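Local coordinates for protein aldose 1-epimerase (Escherichia coli, PDB 3NRE) that probably interconverts the alpha and beta anomers of aldose sugars, at residues L51-N56 against A80-G85; G111-R116 against T141-T146; P153-T158 against Q215-Y220. One frame throughout, in Å; residues are numbered along the deposited sequence.

Interaction 1 (L51-N56 against A80-G85); sequences LVPFAN and AHYLHG
H84 and N56 hold each other by two hydrogen bonds. The backbone N of H84 gives a nearly straight bond to O of N56 at 2.9 Å (176°). The N of N56 answers with a more bent bond to ring atom ND1 of H84 at 3.0 Å, tilted from the ring plane. One water accepts from N of V52 at 3.1 Å and donates to O of H84 at 2.7 Å. At the glycine, CA of G85 makes a C-H...O contact of 3.3 Å with O of V52.

The imidazole is sandwiched. CD2 of L51 lies over one face, 3.8 Å from the ring centroid of H84, and CD1 of L83 lies over the other. Further out, CZ of F54 meets CE1 of Y82 at 3.4 Å, while OH of Y82 bonds to D86. Replacing H84 by an alanine is likely to leave the N of N56 without its acceptor and to open a gap between L51 and L83.

These contacts fix the rotation of the ring. NE2 of H84 and ND2 of N56 each bond to bound PEG, probably from the crystallisation liquor, which is consistent with a sugar-binding pocket here.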
ATOM      1  N   LEU A  51      -1.382   3.488   3.574  1.00 18.45           N
ATOM      2  CA  LEU A  51      -2.363   4.305   2.871  1.00 18.17           C
ATOM      3  C   LEU A  51      -3.553   4.543   3.815  1.00 20.34           C
ATOM      4  O   LEU A  51      -4.278   3.594   4.151  1.00 22.86           O
ATOM      5  CB  LEU A  51      -2.816   3.540   1.588  1.00 19.54           C
ATOM      6  CG  LEU A  51      -1.661   3.011   0.694  1.00 19.35           C
ATOM      7  CD1 LEU A  51      -2.197   2.165  -0.471  1.00 18.94           C
ATOM      8  CD2 LEU A  51      -0.765   4.132   0.187  1.00 19.26           C
ATOM      9  N   VAL A  52      -3.708   5.781   4.276  1.00 19.27           N
ATOM     10  CA  VAL A  52      -4.799   6.162   5.194  1.00 19.99           C
ATOM     11  C   VAL A  52      -4.996   7.669   5.071  1.00 19.11           C
ATOM     12  O   VAL A  52      -4.024   8.432   5.075  1.00 22.23           O
ATOM     13  CB  VAL A  52      -4.429   5.746   6.649  1.00 22.37           C
ATOM     14  CG1 VAL A  52      -3.096   6.450   7.146  1.00 21.47           C
ATOM     15  CG2 VAL A  52      -5.547   6.088   7.577  1.00 26.57           C
ATOM     16  N   PRO A  53      -6.251   8.151   4.929  1.00 20.60           N
ATOM     17  CA  PRO A  53      -7.519   7.461   5.160  1.00 23.02           C
ATOM     18  C   PRO A  53      -8.181   6.884   3.907  1.00 24.25           C
ATOM     19  O   PRO A  53      -9.353   6.499   3.938  1.00 26.06           O
ATOM     20  CB  PRO A  53      -8.376   8.583   5.743  1.00 23.85           C
ATOM     21  CG  PRO A  53      -7.939   9.786   4.966  1.00 22.95           C
ATOM     22  CD  PRO A  53      -6.428   9.603   4.907  1.00 21.19           C
ATOM     23  N   PHE A  54      -7.448   6.816   2.809  1.00 22.38           N
ATOM     24  CA  PHE A  54      -7.821   5.998   1.642  1.00 21.68           C
ATOM     25  C   PHE A  54      -6.629   5.875   0.750  1.00 21.55           C
ATOM     26  O   PHE A  54      -5.585   6.500   1.002  1.00 20.77           O
ATOM     27  CB  PHE A  54      -9.027   6.567   0.876  1.00 23.14           C
ATOM     28  CG  PHE A  54      -8.841   7.960   0.395  1.00 22.72           C
ATOM     29  CD1 PHE A  54      -8.303   8.211  -0.836  1.00 22.17           C
ATOM     30  CD2 PHE A  54      -9.307   9.027   1.133  1.00 24.78           C
ATOM     31  CE1 PHE A  54      -8.172   9.510  -1.295  1.00 27.86           C
ATOM     32  CE2 PHE A  54      -9.178  10.331   0.682  1.00 24.92           C
ATOM     33  CZ  PHE A  54      -8.601  10.575  -0.537  1.00 22.05           C
ATOM     34  N   ALA A  55      -6.722   5.015  -0.247  1.00 20.70           N
ATOM     35  CA  ALA A  55      -5.599   4.777  -1.139  1.00 19.60           C
ATOM     36  C   ALA A  55      -5.824   5.461  -2.483  1.00 20.31           C
ATOM     37  O   ALA A  55      -6.979   5.643  -2.932  1.00 21.37           O
ATOM     38  CB  ALA A  55      -5.431   3.293  -1.381  1.00 22.01           C
ATOM     39  N   ASN A  56      -4.724   5.808  -3.144  1.00 18.18           N
ATOM     40  CA  ASN A  56      -4.698   6.270  -4.522  1.00 18.25           C
ATOM     41  C   ASN A  56      -5.322   7.683  -4.608  1.00 21.46           C
ATOM     42  O   ASN A  56      -5.148   8.491  -3.697  1.00 20.64           O
ATOM     43  CB  ASN A  56      -5.283   5.202  -5.522  1.00 21.43           C
ATOM     44  CG  ASN A  56      -4.628   5.250  -6.881  1.00 22.90           C
ATOM     45  OD1 ASN A  56      -4.920   6.150  -7.665  1.00 25.36           O
ATOM     46  ND2 ASN A  56      -3.694   4.350  -7.145  1.00 25.24           N
ATOM     47  N   ALA A  80      -0.866  16.395  -9.430  1.00 20.27           N
ATOM     48  CA  ALA A  80      -2.021  17.285  -9.340  1.00 21.75           C
ATOM     49  C   ALA A  80      -3.106  16.752  -8.414  1.00 20.23           C
ATOM     50  O   ALA A  80      -3.887  17.527  -7.833  1.00 21.78           O
ATOM     51  CB  ALA A  80      -2.631  17.596 -10.733  1.00 23.00           C
ATOM     52  N   HIS A  81      -3.153  15.439  -8.270  1.00 19.13           N
ATOM     53  CA  HIS A  81      -4.145  14.839  -7.390  1.00 18.16           C
ATOM     54  C   HIS A  81      -3.594  14.554  -6.017  1.00 18.53           C
ATOM     55  O   HIS A  81      -2.496  14.023  -5.897  1.00 17.80           O
ATOM     56  CB  HIS A  81      -4.690  13.525  -7.971  1.00 17.62           C
ATOM     57  CG  HIS A  81      -5.665  13.747  -9.070  1.00 18.58           C
ATOM     58  ND1 HIS A  81      -5.271  13.983 -10.373  1.00 18.92           N
ATOM     59  CD2 HIS A  81      -7.011  13.895  -9.043  1.00 18.83           C
ATOM     60  CE1 HIS A  81      -6.346  14.245 -11.097  1.00 23.81           C
ATOM     61  NE2 HIS A  81      -7.415  14.158 -10.327  1.00 20.12           N
ATOM     62  N   TYR A  82      -4.404  14.881  -5.022  1.00 19.83           N
ATOM     63  CA  TYR A  82      -4.220  14.367  -3.670  1.00 18.68           C
ATOM     64  C   TYR A  82      -4.064  12.862  -3.782  1.00 17.22           C
ATOM     65  O   TYR A  82      -4.857  12.194  -4.471  1.00 18.86           O
ATOM     66  CB  TYR A  82      -5.416  14.742  -2.827  1.00 19.73           C
ATOM     67  CG  TYR A  82      -5.385  14.219  -1.406  1.00 20.30           C
ATOM     68  CD1 TYR A  82      -5.886  12.973  -1.103  1.00 21.77           C
ATOM     69  CD2 TYR A  82      -4.926  15.001  -0.373  1.00 20.98           C
ATOM     70  CE1 TYR A  82      -5.882  12.501   0.217  1.00 22.23           C
ATOM     71  CE2 TYR A  82      -4.935  14.521   0.950  1.00 19.69           C
ATOM     72  CZ  TYR A  82      -5.432  13.297   1.214  1.00 22.99           C
ATOM     73  OH  TYR A  82      -5.505  12.830   2.536  1.00 22.82           O
ATOM     74  N   LEU A  83      -3.017  12.331  -3.144  1.00 16.68           N
ATOM     75  CA  LEU A  83      -2.594  10.947  -3.336  1.00 18.09           C
ATOM     76  C   LEU A  83      -2.365  10.215  -2.004  1.00 17.36           C
ATOM     77  O   LEU A  83      -1.636  10.710  -1.175  1.00 18.20           O
ATOM     78  CB  LEU A  83      -1.303  11.011  -4.177  1.00 21.74           C
ATOM     79  CG  LEU A  83      -0.586   9.767  -4.462  1.00 17.69           C
ATOM     80  CD1 LEU A  83      -1.463   8.752  -5.297  1.00 21.36           C
ATOM     81  CD2 LEU A  83       0.773   9.981  -5.207  1.00 20.12           C
ATOM     82  N   HIS A  84      -2.988   9.032  -1.838  1.00 18.17           N
ATOM     83  CA  HIS A  84      -2.633   8.049  -0.777  1.00 18.07           C
ATOM     84  C   HIS A  84      -2.839   8.554   0.634  1.00 19.39           C
ATOM     85  O   HIS A  84      -2.266   7.977   1.565  1.00 20.84           O
ATOM     86  CB  HIS A  84      -1.167   7.632  -0.924  1.00 17.95           C
ATOM     87  CG  HIS A  84      -0.888   6.830  -2.147  1.00 17.20           C
ATOM     88  ND1 HIS A  84      -1.799   5.946  -2.683  1.00 17.64           N
ATOM     89  CD2 HIS A  84       0.225   6.736  -2.908  1.00 18.69           C
ATOM     90  CE1 HIS A  84      -1.264   5.364  -3.733  1.00 19.96           C
ATOM     91  NE2 HIS A  84      -0.034   5.823  -3.899  1.00 18.71           N
ATOM     92  N   GLY A  85      -3.688   9.568   0.814  1.00 18.27           N
ATOM     93  CA  GLY A  85      -3.959  10.030   2.167  1.00 20.06           C
ATOM     94  C   GLY A  85      -2.841  10.875   2.759  1.00 17.66           C
ATOM     95  O   GLY A  85      -2.028  11.443   2.041  1.00 17.84           O
TER
HETATM   96  O   HOH W   1      -1.082   7.350   3.897  1.00 20.09           O

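Interaction 2 (G111-R116 against T141-T146); sequences GVYHYR and TLPFGT
The CG of Y113 stands anti to its own carbonyl carbon (chi1 -71°), and F144 has much the same first torsion (chi1 -77°). These settings carry the two rings past each other in opposite directions until they meet. The contact lies in the beta-sandwich fold (supersandwich) of the galactose mutarotase family. It joins two different antiparallel sheets: the loop leading into strand 114-123, which belongs to one, meets strand 142-153, which belongs to the other.

The rings form a T-shaped (edge-to-face) pair. Y113 supplies the edge and F144 the face, with the planes at 88°. The ring centroids of Y113 and F144 are 5.1 Å apart. The closest approach of the two rings is CD2 of Y113 to CZ of F144 at 3.6 Å, nearer the rim of the F144 ring than its centre.

The phenol end of Y113 is held by the other backbone. OH of Y113 donates to O of P143 at 2.6 Å, in the carbonyl plane. The proline ring lies close by, with its CD 3.6 Å from the same OH of Y113. H263 is a second polar partner of this hydroxyl, outside the two segments. The buried phenol is therefore tied at its tip as well as packed along its ring.

F144 also reaches the strand beyond Y113. Its CE2 lies 4.1 Å from CB of Y115, which sits at the edge of the F144 ring. The hydroxyl of Y115 turns to D86.

L142 completes the packing. Its CB meets CE2 of Y113 at 3.6 Å, and its CD1 also touches V112. That same methyl, CD1 of L142, covers one face of the Y113 ring, 3.9 Å from the ring centroid.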
ATOM      1  N   GLY A 111      -7.444  19.523   6.620  1.00 33.08           N
ATOM      2  CA  GLY A 111      -8.046  18.985   5.426  1.00 31.33           C
ATOM      3  C   GLY A 111      -9.435  18.417   5.640  1.00 31.58           C
ATOM      4  O   GLY A 111     -10.151  18.812   6.571  1.00 35.71           O
ATOM      5  N   VAL A 112      -9.812  17.508   4.749  1.00 30.28           N
ATOM      6  CA  VAL A 112     -11.182  16.986   4.658  1.00 31.24           C
ATOM      7  C   VAL A 112     -11.435  15.969   5.815  1.00 29.73           C
ATOM      8  O   VAL A 112     -12.456  16.044   6.479  1.00 32.77           O
ATOM      9  CB  VAL A 112     -11.450  16.340   3.299  1.00 30.88           C
ATOM     10  CG1 VAL A 112     -12.738  15.544   3.298  1.00 32.31           C
ATOM     11  CG2 VAL A 112     -11.499  17.402   2.233  1.00 30.99           C
ATOM     12  N   TYR A 113     -10.495  15.040   6.010  1.00 28.44           N
ATOM     13  CA  TYR A 113     -10.592  13.973   7.003  1.00 27.55           C
ATOM     14  C   TYR A 113      -9.760  14.290   8.258  1.00 27.10           C
ATOM     15  O   TYR A 113      -8.556  14.607   8.169  1.00 27.37           O
ATOM     16  CB  TYR A 113     -10.069  12.673   6.427  1.00 27.32           C
ATOM     17  CG  TYR A 113     -10.902  11.992   5.364  1.00 29.07           C
ATOM     18  CD1 TYR A 113     -10.945  12.466   4.060  1.00 25.98           C
ATOM     19  CD2 TYR A 113     -11.579  10.826   5.641  1.00 26.34           C
ATOM     20  CE1 TYR A 113     -11.671  11.780   3.078  1.00 26.56           C
ATOM     21  CE2 TYR A 113     -12.290  10.161   4.699  1.00 27.88           C
ATOM     22  CZ  TYR A 113     -12.332  10.643   3.393  1.00 26.36           C
ATOM     23  OH  TYR A 113     -13.079   9.946   2.475  1.00 28.61           O
ATOM     24  N   HIS A 114     -10.398  14.197   9.430  1.00 27.57           N
ATOM     25  CA  HIS A 114      -9.701  14.254  10.710  1.00 29.10           C
ATOM     26  C   HIS A 114      -9.787  12.849  11.309  1.00 29.55           C
ATOM     27  O   HIS A 114     -10.864  12.237  11.324  1.00 32.40           O
ATOM     28  CB  HIS A 114     -10.355  15.262  11.676  1.00 31.37           C
ATOM     29  CG  HIS A 114     -10.202  16.689  11.255  1.00 34.68           C
ATOM     30  ND1 HIS A 114     -10.527  17.743  12.087  1.00 39.55           N
ATOM     31  CD2 HIS A 114      -9.754  17.242  10.103  1.00 38.19           C
ATOM     32  CE1 HIS A 114     -10.296  18.880  11.455  1.00 43.48           C
ATOM     33  NE2 HIS A 114      -9.824  18.604  10.252  1.00 38.39           N
ATOM     34  N   TYR A 115      -8.672  12.350  11.845  1.00 28.94           N
ATOM     35  CA  TYR A 115      -8.640  10.974  12.317  1.00 30.57           C
ATOM     36  C   TYR A 115      -7.378  10.704  13.126  1.00 28.93           C
ATOM     37  O   TYR A 115      -6.443  11.533  13.165  1.00 28.85           O
ATOM     38  CB  TYR A 115      -8.710   9.961  11.151  1.00 29.16           C
ATOM     39  CG  TYR A 115      -7.600  10.200  10.161  1.00 25.65           C
ATOM     40  CD1 TYR A 115      -6.344   9.622  10.358  1.00 26.28           C
ATOM     41  CD2 TYR A 115      -7.765  11.062   9.072  1.00 26.83           C
ATOM     42  CE1 TYR A 115      -5.315   9.859   9.480  1.00 25.86           C
ATOM     43  CE2 TYR A 115      -6.745  11.311   8.209  1.00 24.30           C
ATOM     44  CZ  TYR A 115      -5.527  10.702   8.407  1.00 24.59           C
ATOM     45  OH  TYR A 115      -4.445  10.943   7.594  1.00 23.04           O
ATOM     46  N   ARG A 116      -7.429   9.576  13.838  1.00 29.41           N
ATOM     47  CA  ARG A 116      -6.265   8.977  14.500  0.70 26.56           C
ATOM     48  C   ARG A 116      -6.056   7.593  13.884  1.00 29.48           C
ATOM     49  O   ARG A 116      -7.006   6.859  13.626  1.00 29.46           O
ATOM     50  CB  ARG A 116      -6.509   8.878  16.010  0.70 32.56           C
ATOM     51  CG  ARG A 116      -5.450   8.187  16.857  0.70 33.28           C
ATOM     52  CD  ARG A 116      -5.875   8.178  18.367  0.70 35.54           C
ATOM     53  NE  ARG A 116      -4.905   7.483  19.226  0.70 39.02           N
ATOM     54  CZ  ARG A 116      -4.001   8.064  20.025  0.70 42.32           C
ATOM     55  NH1 ARG A 116      -3.889   9.388  20.105  0.70 43.09           N
ATOM     56  NH2 ARG A 116      -3.203   7.309  20.784  0.70 40.64           N
ATOM     57  N   THR A 141     -19.745  11.799   9.294  1.00 38.31           N
ATOM     58  CA  THR A 141     -19.437  10.496   8.700  1.00 37.41           C
ATOM     59  C   THR A 141     -18.771  10.653   7.319  1.00 37.08           C
ATOM     60  O   THR A 141     -19.274  11.430   6.519  1.00 36.14           O
ATOM     61  CB  THR A 141     -20.737   9.730   8.491  1.00 38.19           C
ATOM     62  OG1 THR A 141     -21.367   9.566   9.753  1.00 44.30           O
ATOM     63  CG2 THR A 141     -20.485   8.360   7.834  1.00 39.08           C
ATOM     64  N   LEU A 142     -17.644   9.945   7.083  1.00 33.94           N
ATOM     65  CA  LEU A 142     -16.929   9.929   5.777  1.00 31.92           C
ATOM     66  C   LEU A 142     -16.537   8.512   5.418  1.00 31.31           C
ATOM     67  O   LEU A 142     -16.536   7.634   6.295  1.00 32.72           O
ATOM     68  CB  LEU A 142     -15.699  10.815   5.820  1.00 28.46           C
ATOM     69  CG  LEU A 142     -15.927  12.331   5.836  1.00 30.96           C
ATOM     70  CD1 LEU A 142     -14.642  13.104   6.103  1.00 32.18           C
ATOM     71  CD2 LEU A 142     -16.529  12.808   4.515  1.00 31.86           C
ATOM     72  N   PRO A 143     -16.262   8.245   4.134  1.00 28.46           N
ATOM     73  CA  PRO A 143     -15.900   6.895   3.712  1.00 30.24           C
ATOM     74  C   PRO A 143     -14.383   6.671   3.746  1.00 28.01           C
ATOM     75  O   PRO A 143     -13.610   7.486   3.213  1.00 28.05           O
ATOM     76  CB  PRO A 143     -16.488   6.824   2.286  1.00 31.15           C
ATOM     77  CG  PRO A 143     -16.265   8.183   1.748  1.00 30.39           C
ATOM     78  CD  PRO A 143     -16.564   9.097   2.965  1.00 27.57           C
ATOM     79  N   PHE A 144     -13.984   5.586   4.417  1.00 25.87           N
ATOM     80  CA  PHE A 144     -12.608   5.286   4.721  1.00 25.92           C
ATOM     81  C   PHE A 144     -12.111   4.021   4.047  1.00 27.55           C
ATOM     82  O   PHE A 144     -12.844   3.063   3.770  1.00 28.26           O
ATOM     83  CB  PHE A 144     -12.394   5.135   6.237  1.00 29.36           C
ATOM     84  CG  PHE A 144     -12.340   6.458   7.021  1.00 26.06           C
ATOM     85  CD1 PHE A 144     -13.489   7.155   7.296  1.00 28.98           C
ATOM     86  CD2 PHE A 144     -11.155   6.924   7.585  1.00 27.64           C
ATOM     87  CE1 PHE A 144     -13.450   8.330   8.006  1.00 24.53           C
ATOM     88  CE2 PHE A 144     -11.126   8.124   8.336  1.00 26.48           C
ATOM     89  CZ  PHE A 144     -12.271   8.786   8.570  1.00 29.61           C
ATOM     90  N   GLY A 145     -10.816   4.014   3.844  1.00 24.73           N
ATOM     91  CA  GLY A 145     -10.141   2.796   3.423  1.00 26.37           C
ATOM     92  C   GLY A 145      -8.706   2.778   3.950  1.00 25.59           C
ATOM     93  O   GLY A 145      -8.209   3.766   4.438  1.00 25.72           O
ATOM     94  N   THR A 146      -8.079   1.626   3.794  1.00 26.65           N
ATOM     95  CA  THR A 146      -6.687   1.391   4.199  1.00 24.67           C
ATOM     96  C   THR A 146      -5.985   0.508   3.192  1.00 29.17           C
ATOM     97  O   THR A 146      -6.610  -0.198   2.348  1.00 26.39           O
ATOM     98  CB  THR A 146      -6.629   0.693   5.592  1.00 31.22           C
ATOM     99  OG1 THR A 146      -7.524  -0.426   5.583  1.00 34.84           O
ATOM    100  CG2 THR A 146      -7.033   1.641   6.667  1.00 29.97           C
TER

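Interaction 3 (P153-T158 against Q215-Y220); sequences PLSPQT and QPQEGY
T158 and Q215 bring the two backbones to 5.0 Å between their CA atoms, where a type I turn from S155 to T158 lies against the hairpin loop Q215-Y220. The side chain of Q215 does most of the bridging. Its CB starts away from the other segment, but a bend at chi2 (-71°) brings the amide back to it.

Both ends of that amide are used. NE2 of Q215 donates to O of P153 at 3.0 Å (163°). The acceptor lies in the amide plane, whereas the donor stands above the carbonyl plane of P153. OE1 of Q215 takes two bonds, from opposite faces of its plane. OG1 of T158 reaches OE1 of Q215 at 2.8 Å, and NE2 of Q217 reaches the same OE1 at 3.1 Å along an almost straight line (176°). Three bonds therefore hold the amide and fix its rotation.

T158 is held in turn by its own loop. Its OG1 accepts from N of S155 at 2.9 Å, so the bonds run from S155 through T158 to Q215. In the packing, CB of S155 rests on NE2 of Q217 at 3.4 Å. CG of P216 lies 3.3 Å from O of Q157. T158 and L154 also touch F251 on strand 250-256.

Two small motifs shape these turns. OG of S155 accepts from N of Q157 at 2.9 Å, an ST turn. A G1 beta bulge, with G219 and Y220 set opposite Q215, closes the hairpin between strands 210-215 and 220-227.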
ATOM      1  N   PRO A 153      11.778  -6.342  -4.509  1.00 21.02           N
ATOM      2  CA  PRO A 153      12.881  -6.465  -5.431  1.00 25.11           C
ATOM      3  C   PRO A 153      12.359  -7.063  -6.730  1.00 23.98           C
ATOM      4  O   PRO A 153      11.465  -7.891  -6.707  1.00 24.25           O
ATOM      5  CB  PRO A 153      13.830  -7.447  -4.752  1.00 26.04           C
ATOM      6  CG  PRO A 153      13.274  -7.599  -3.342  1.00 25.15           C
ATOM      7  CD  PRO A 153      11.927  -7.146  -3.289  1.00 26.26           C
ATOM      8  N   LEU A 154      12.944  -6.661  -7.830  1.00 25.14           N
ATOM      9  CA  LEU A 154      12.579  -7.264  -9.122  1.00 26.20           C
ATOM     10  C   LEU A 154      13.767  -7.838  -9.825  1.00 29.29           C
ATOM     11  O   LEU A 154      14.771  -7.157 -10.001  1.00 31.28           O
ATOM     12  CB  LEU A 154      11.945  -6.195 -10.029  1.00 25.49           C
ATOM     13  CG  LEU A 154      11.401  -6.596 -11.392  1.00 26.53           C
ATOM     14  CD1 LEU A 154      10.349  -7.703 -11.271  1.00 27.78           C
ATOM     15  CD2 LEU A 154      10.777  -5.404 -12.160  1.00 23.76           C
ATOM     16  N   SER A 155      13.619  -9.093 -10.257  1.00 29.54           N
ATOM     17  CA  SER A 155      14.601  -9.811 -11.034  1.00 30.82           C
ATOM     18  C   SER A 155      13.945 -10.245 -12.342  1.00 29.81           C
ATOM     19  O   SER A 155      12.714 -10.398 -12.371  1.00 28.92           O
ATOM     20  CB  SER A 155      15.056 -11.038 -10.222  1.00 29.02           C
ATOM     21  OG  SER A 155      15.536 -12.061 -11.048  1.00 41.57           O
ATOM     22  N   PRO A 156      14.760 -10.496 -13.408  1.00 30.56           N
ATOM     23  CA  PRO A 156      14.214 -11.064 -14.643  1.00 33.02           C
ATOM     24  C   PRO A 156      13.465 -12.343 -14.340  1.00 34.39           C
ATOM     25  O   PRO A 156      12.573 -12.705 -15.093  1.00 38.53           O
ATOM     26  CB  PRO A 156      15.453 -11.365 -15.492  1.00 37.61           C
ATOM     27  CG  PRO A 156      16.483 -10.451 -15.015  1.00 37.16           C
ATOM     28  CD  PRO A 156      16.191 -10.169 -13.542  1.00 33.28           C
ATOM     29  N   GLN A 157      13.822 -13.011 -13.227  1.00 31.20           N
ATOM     30  CA  GLN A 157      13.216 -14.330 -12.913  1.00 32.49           C
ATOM     31  C   GLN A 157      11.958 -14.177 -12.032  1.00 29.50           C
ATOM     32  O   GLN A 157      11.247 -15.149 -11.864  1.00 31.80           O
ATOM     33  CB  GLN A 157      14.192 -15.227 -12.152  1.00 31.94           C
ATOM     34  CG  GLN A 157      15.625 -15.162 -12.659  1.00 33.13           C
ATOM     35  CD  GLN A 157      15.814 -15.487 -14.079  1.00 35.13           C
ATOM     36  OE1 GLN A 157      15.006 -16.186 -14.702  1.00 47.77           O
ATOM     37  NE2 GLN A 157      17.002 -15.101 -14.608  1.00 39.23           N
ATOM     38  N   THR A 158      11.732 -13.031 -11.429  1.00 29.25           N
ATOM     39  CA  THR A 158      10.535 -12.824 -10.551  1.00 26.55           C
ATOM     40  C   THR A 158       9.203 -13.108 -11.269  1.00 31.54           C
ATOM     41  O   THR A 158       9.043 -12.791 -12.463  1.00 31.11           O
ATOM     42  CB  THR A 158      10.472 -11.363 -10.024  1.00 32.38           C
ATOM     43  OG1 THR A 158      11.698 -11.022  -9.403  1.00 27.24           O
ATOM     44  CG2 THR A 158       9.377 -11.188  -8.998  1.00 25.23           C
ATOM     45  N   GLN A 215      10.514 -15.455  -5.978  1.00 28.13           N
ATOM     46  CA  GLN A 215      11.858 -14.928  -6.170  1.00 30.00           C
ATOM     47  C   GLN A 215      12.772 -16.135  -6.410  1.00 34.20           C
ATOM     48  O   GLN A 215      13.636 -16.476  -5.598  1.00 31.76           O
ATOM     49  CB  GLN A 215      12.248 -14.073  -4.959  1.00 30.15           C
ATOM     50  CG  GLN A 215      11.307 -12.864  -4.708  1.00 26.69           C
ATOM     51  CD  GLN A 215      11.466 -11.765  -5.743  1.00 25.08           C
ATOM     52  OE1 GLN A 215      12.027 -12.007  -6.835  1.00 27.85           O
ATOM     53  NE2 GLN A 215      11.106 -10.513  -5.364  1.00 24.67           N
ATOM     54  N   PRO A 216      12.547 -16.815  -7.532  1.00 35.91           N
ATOM     55  CA  PRO A 216      13.222 -18.119  -7.712  1.00 38.92           C
ATOM     56  C   PRO A 216      14.759 -18.061  -7.738  1.00 38.25           C
ATOM     57  O   PRO A 216      15.416 -19.049  -7.369  1.00 41.19           O
ATOM     58  CB  PRO A 216      12.662 -18.617  -9.030  1.00 41.15           C
ATOM     59  CG  PRO A 216      12.100 -17.510  -9.714  1.00 42.22           C
ATOM     60  CD  PRO A 216      11.714 -16.470  -8.692  1.00 38.26           C
ATOM     61  N   GLN A 217      15.302 -16.921  -8.171  1.00 37.23           N
ATOM     62  CA  GLN A 217      16.758 -16.721  -8.234  1.00 38.41           C
ATOM     63  C   GLN A 217      17.420 -16.775  -6.866  1.00 39.42           C
ATOM     64  O   GLN A 217      18.641 -17.051  -6.795  1.00 38.90           O
ATOM     65  CB  GLN A 217      17.106 -15.408  -8.972  1.00 39.06           C
ATOM     66  CG  GLN A 217      16.800 -14.123  -8.240  1.00 34.38           C
ATOM     67  CD  GLN A 217      15.301 -13.796  -8.080  1.00 40.21           C
ATOM     68  OE1 GLN A 217      14.421 -14.455  -8.642  1.00 34.09           O
ATOM     69  NE2 GLN A 217      15.022 -12.760  -7.325  1.00 34.46           N
ATOM     70  N   GLU A 218      16.623 -16.500  -5.818  1.00 39.11           N
ATOM     71  CA  GLU A 218      17.017 -16.509  -4.399  0.50 40.56           C
ATOM     72  C   GLU A 218      16.425 -17.730  -3.678  1.00 44.66           C
ATOM     73  O   GLU A 218      16.632 -17.910  -2.463  1.00 48.43           O
ATOM     74  CB  GLU A 218      16.498 -15.263  -3.654  0.50 40.41           C
ATOM     75  CG  GLU A 218      16.964 -13.882  -4.135  0.50 37.14           C
ATOM     76  CD  GLU A 218      18.388 -13.549  -3.697  0.50 41.41           C
ATOM     77  OE1 GLU A 218      19.099 -14.452  -3.212  0.50 47.20           O
ATOM     78  OE2 GLU A 218      18.795 -12.383  -3.847  0.50 51.63           O
ATOM     79  N   GLY A 219      15.667 -18.542  -4.399  1.00 44.28           N
ATOM     80  CA  GLY A 219      15.000 -19.709  -3.836  1.00 47.30           C
ATOM     81  C   GLY A 219      13.879 -19.523  -2.813  1.00 44.52           C
ATOM     82  O   GLY A 219      13.548 -20.466  -2.114  1.00 44.04           O
ATOM     83  N   TYR A 220      13.264 -18.343  -2.725  1.00 40.40           N
ATOM     84  CA  TYR A 220      12.090 -18.165  -1.839  1.00 34.23           C
ATOM     85  C   TYR A 220      10.883 -17.523  -2.556  1.00 36.16           C
ATOM     86  O   TYR A 220      10.974 -17.051  -3.713  1.00 34.84           O
ATOM     87  CB  TYR A 220      12.473 -17.345  -0.616  1.00 34.85           C
ATOM     88  CG  TYR A 220      12.694 -15.878  -0.922  1.00 34.70           C
ATOM     89  CD1 TYR A 220      11.656 -14.996  -0.858  1.00 33.04           C
ATOM     90  CD2 TYR A 220      13.923 -15.394  -1.332  1.00 35.40           C
ATOM     91  CE1 TYR A 220      11.821 -13.668  -1.132  1.00 28.05           C
ATOM     92  CE2 TYR A 220      14.105 -14.039  -1.623  1.00 29.65           C
ATOM     93  CZ  TYR A 220      13.047 -13.190  -1.551  1.00 29.87           C
ATOM     94  OH  TYR A 220      13.149 -11.842  -1.840  1.00 28.69           O
TER

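Overall arrangement
Interactions 1 and 2 are buried and adjoin each other. P53 links them: its O probably accepts from N of G145, and its ring packs on Y113 and Y115. Interaction 2 uses the start of strand 142-153; interaction 1 begins at the end of strand 48-51, which pairs with it. Interaction 3 is partly exposed. It lies at the far end of strand 142-153, on the other side of the chain's centre, about 17 Å from interaction 1 and 21 Å from interaction 2 between nearest atoms. Interaction 1 combines backbone and histidine bonds beside a probable pocket. Interaction 2 is mainly aromatic packing between sheets. Interaction 3 joins surface turns through side-chain amide and hydroxyl bonds.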